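Local coordinates for thioesterase domain protein YiiD (Shewanella oneidensis, PDB 1T82) that is a putative hot dog-fold thioesterase that may act on acyl groups, with acyltransferase activity also suggested, at residues B[127-133]-B[144-150]. Sequence-based numbering, arbitrary orientation.
Sequences AKVKLEV and QFDGLYV
V129, L131 and V133 pair with Y149, G147 and F145 through six backbone hydrogen bonds, two in each antiparallel hydrogen-bonded pair. V129 N to Y149 O is 2.7 Å. F145 N to V133 O is the most bent, with an N-H...O angle of 142°.

Apolar contacts lie on their face. V133 and F145 run side by side, with V133 CG2 3.7 Å from F145 CD1. F145 CG is anti to the backbone N (chi1 175°), setting the ring there. L131 CD1 reaches Y149 CD1 at 4.3 Å. V129 O lies at the Y149 ring edge, in plane. The F145 and Y149 rings meet over G147, with F145 CE1 3.8 Å from G147 CA.

The other face is mixed: K128, K130, E132 and D146 share it with L148 and V150. The E132 and D146 side chains run side by side, their carboxylate planes 52° apart, with E132 OE2 3.9 Å from D146 OD1. Q144 NE2 packs 3.2 Å from E132 CG, while its OE1 is hydrogen-bonded to Q134.

L131, V133 and F145 touch helix 62-84, where Y149 OH bonds to T70 O. This is a beta hairpin in the antiparallel sheet wrapping the long helix of a hot dog fold.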
loop_
_atom_site.group_PDB
_atom_site.type_symbol
_atom_site.label_atom_id
_atom_site.label_comp_id
_atom_site.label_asym_id
_atom_site.label_seq_id
_atom_site.Cartn_x
_atom_site.Cartn_y
_atom_site.Cartn_z
ATOM N N ALA B 127 -8.528 20.509 6.094
ATOM C CA ALA B 127 -7.419 20.498 7.046
ATOM C C ALA B 127 -6.368 19.479 6.612
ATOM O O ALA B 127 -6.709 18.380 6.180
ATOM C CB ALA B 127 -7.929 20.160 8.443
ATOM N N LYS B 128 -5.097 19.852 6.730
ATOM C CA LYS B 128 -3.992 18.975 6.353
ATOM C C LYS B 128 -3.359 18.365 7.600
ATOM O O LYS B 128 -3.095 19.066 8.575
ATOM C CB LYS B 128 -2.935 19.763 5.573
ATOM C CG LYS B 128 -3.429 20.310 4.242
ATOM C CD LYS B 128 -2.414 21.258 3.621
ATOM C CE LYS B 128 -2.951 21.875 2.339
ATOM N NZ LYS B 128 -2.048 22.938 1.808
ATOM N N VAL B 129 -3.115 17.059 7.563
ATOM C CA VAL B 129 -2.521 16.367 8.701
ATOM C C VAL B 129 -1.345 15.500 8.265
ATOM O O VAL B 129 -1.516 14.552 7.500
ATOM C CB VAL B 129 -3.551 15.453 9.399
ATOM C CG1 VAL B 129 -2.940 14.843 10.652
ATOM C CG2 VAL B 129 -4.803 16.245 9.744
ATOM N N LYS B 130 -0.153 15.834 8.744
ATOM C CA LYS B 130 1.035 15.062 8.405
ATOM C C LYS B 130 1.280 14.080 9.546
ATOM O O LYS B 130 1.483 14.489 10.689
ATOM C CB LYS B 130 2.252 15.979 8.247
ATOM C CG LYS B 130 3.215 15.517 7.162
ATOM C CD LYS B 130 4.649 15.982 7.404
ATOM C CE LYS B 130 4.765 17.494 7.491
ATOM N NZ LYS B 130 6.186 17.915 7.700
ATOM N N LEU B 131 1.251 12.786 9.240
ATOM C CA LEU B 131 1.467 11.771 10.258
ATOM C C LEU B 131 2.632 10.849 9.950
ATOM O O LEU B 131 2.964 10.595 8.790
ATOM C CB LEU B 131 0.211 10.912 10.440
ATOM C CG LEU B 131 -1.061 11.589 10.942
ATOM C CD1 LEU B 131 -2.179 10.560 11.048
ATOM C CD2 LEU B 131 -0.796 12.219 12.302
ATOM N N GLU B 132 3.246 10.346 11.010
ATOM C CA GLU B 132 4.355 9.419 10.882
ATOM C C GLU B 132 3.897 8.105 11.490
ATOM O O GLU B 132 3.442 8.074 12.631
ATOM C CB GLU B 132 5.567 9.935 11.647
ATOM C CG GLU B 132 6.777 9.043 11.540
ATOM C CD GLU B 132 7.978 9.639 12.238
ATOM O OE1 GLU B 132 7.985 9.660 13.486
ATOM O OE2 GLU B 132 8.898 10.100 11.534
ATOM N N VAL B 133 4.007 7.025 10.728
ATOM C CA VAL B 133 3.607 5.717 11.220
ATOM C C VAL B 133 4.831 4.817 11.220
ATOM O O VAL B 133 5.625 4.848 10.281
ATOM C CB VAL B 133 2.519 5.085 10.319
ATOM C CG1 VAL B 133 2.087 3.745 10.896
ATOM C CG2 VAL B 133 1.325 6.022 10.196
ATOM N N GLN B 144 9.075 2.346 7.915
ATOM C CA GLN B 144 8.803 3.748 8.240
ATOM C C GLN B 144 7.867 4.356 7.199
ATOM O O GLN B 144 8.066 4.186 5.995
ATOM C CB GLN B 144 10.117 4.533 8.273
ATOM C CG GLN B 144 10.005 5.927 8.856
ATOM C CD GLN B 144 9.631 5.913 10.329
ATOM O OE1 GLN B 144 10.376 5.404 11.170
ATOM N NE2 GLN B 144 8.468 6.467 10.646
ATOM N N PHE B 145 6.871 5.097 7.674
ATOM C CA PHE B 145 5.866 5.700 6.806
ATOM C C PHE B 145 5.596 7.162 7.146
ATOM O O PHE B 145 5.494 7.538 8.311
ATOM C CB PHE B 145 4.583 4.867 6.934
ATOM C CG PHE B 145 3.387 5.422 6.198
ATOM C CD1 PHE B 145 2.590 6.409 6.771
ATOM C CD2 PHE B 145 3.008 4.884 4.971
ATOM C CE1 PHE B 145 1.420 6.849 6.137
ATOM C CE2 PHE B 145 1.848 5.315 4.330
ATOM C CZ PHE B 145 1.051 6.297 4.916
ATOM N N ASP B 146 5.500 7.985 6.109
ATOM C CA ASP B 146 5.206 9.396 6.268
ATOM C C ASP B 146 4.064 9.691 5.317
ATOM O O ASP B 146 4.181 9.484 4.111
ATOM C CB ASP B 146 6.437 10.237 5.936
ATOM C CG ASP B 146 7.468 10.206 7.050
ATOM O OD1 ASP B 146 7.166 10.734 8.141
ATOM O OD2 ASP B 146 8.565 9.649 6.844
ATOM N N GLY B 147 2.944 10.146 5.862
ATOM C CA GLY B 147 1.806 10.427 5.017
ATOM C C GLY B 147 1.161 11.769 5.267
ATOM O O GLY B 147 1.089 12.246 6.399
ATOM N N LEU B 148 0.706 12.393 4.192
ATOM C CA LEU B 148 0.025 13.672 4.300
ATOM C C LEU B 148 -1.445 13.387 4.043
ATOM O O LEU B 148 -1.815 12.986 2.941
ATOM C CB LEU B 148 0.552 14.660 3.255
ATOM C CG LEU B 148 -0.187 16.001 3.194
ATOM C CD1 LEU B 148 -0.086 16.703 4.535
ATOM C CD2 LEU B 148 0.401 16.865 2.086
ATOM N N TYR B 149 -2.280 13.570 5.060
ATOM C CA TYR B 149 -3.708 13.326 4.902
ATOM C C TYR B 149 -4.440 14.652 4.795
ATOM O O TYR B 149 -4.052 15.637 5.417
ATOM C CB TYR B 149 -4.271 12.534 6.092
ATOM C CG TYR B 149 -3.725 11.131 6.218
ATOM C CD1 TYR B 149 -2.463 10.898 6.761
ATOM C CD2 TYR B 149 -4.457 10.035 5.761
ATOM C CE1 TYR B 149 -1.940 9.610 6.846
ATOM C CE2 TYR B 149 -3.943 8.741 5.840
ATOM C CZ TYR B 149 -2.683 8.537 6.382
ATOM O OH TYR B 149 -2.159 7.262 6.445
ATOM N N VAL B 150 -5.498 14.674 3.997
ATOM C CA VAL B 150 -6.291 15.882 3.826
ATOM C C VAL B 150 -7.732 15.553 4.175
ATOM O O VAL B 150 -8.307 14.611 3.636
ATOM C CB VAL B 150 -6.225 16.391 2.374
ATOM C CG1 VAL B 150 -7.108 17.626 2.213
ATOM C CG2 VAL B 150 -4.787 16.712 2.004
#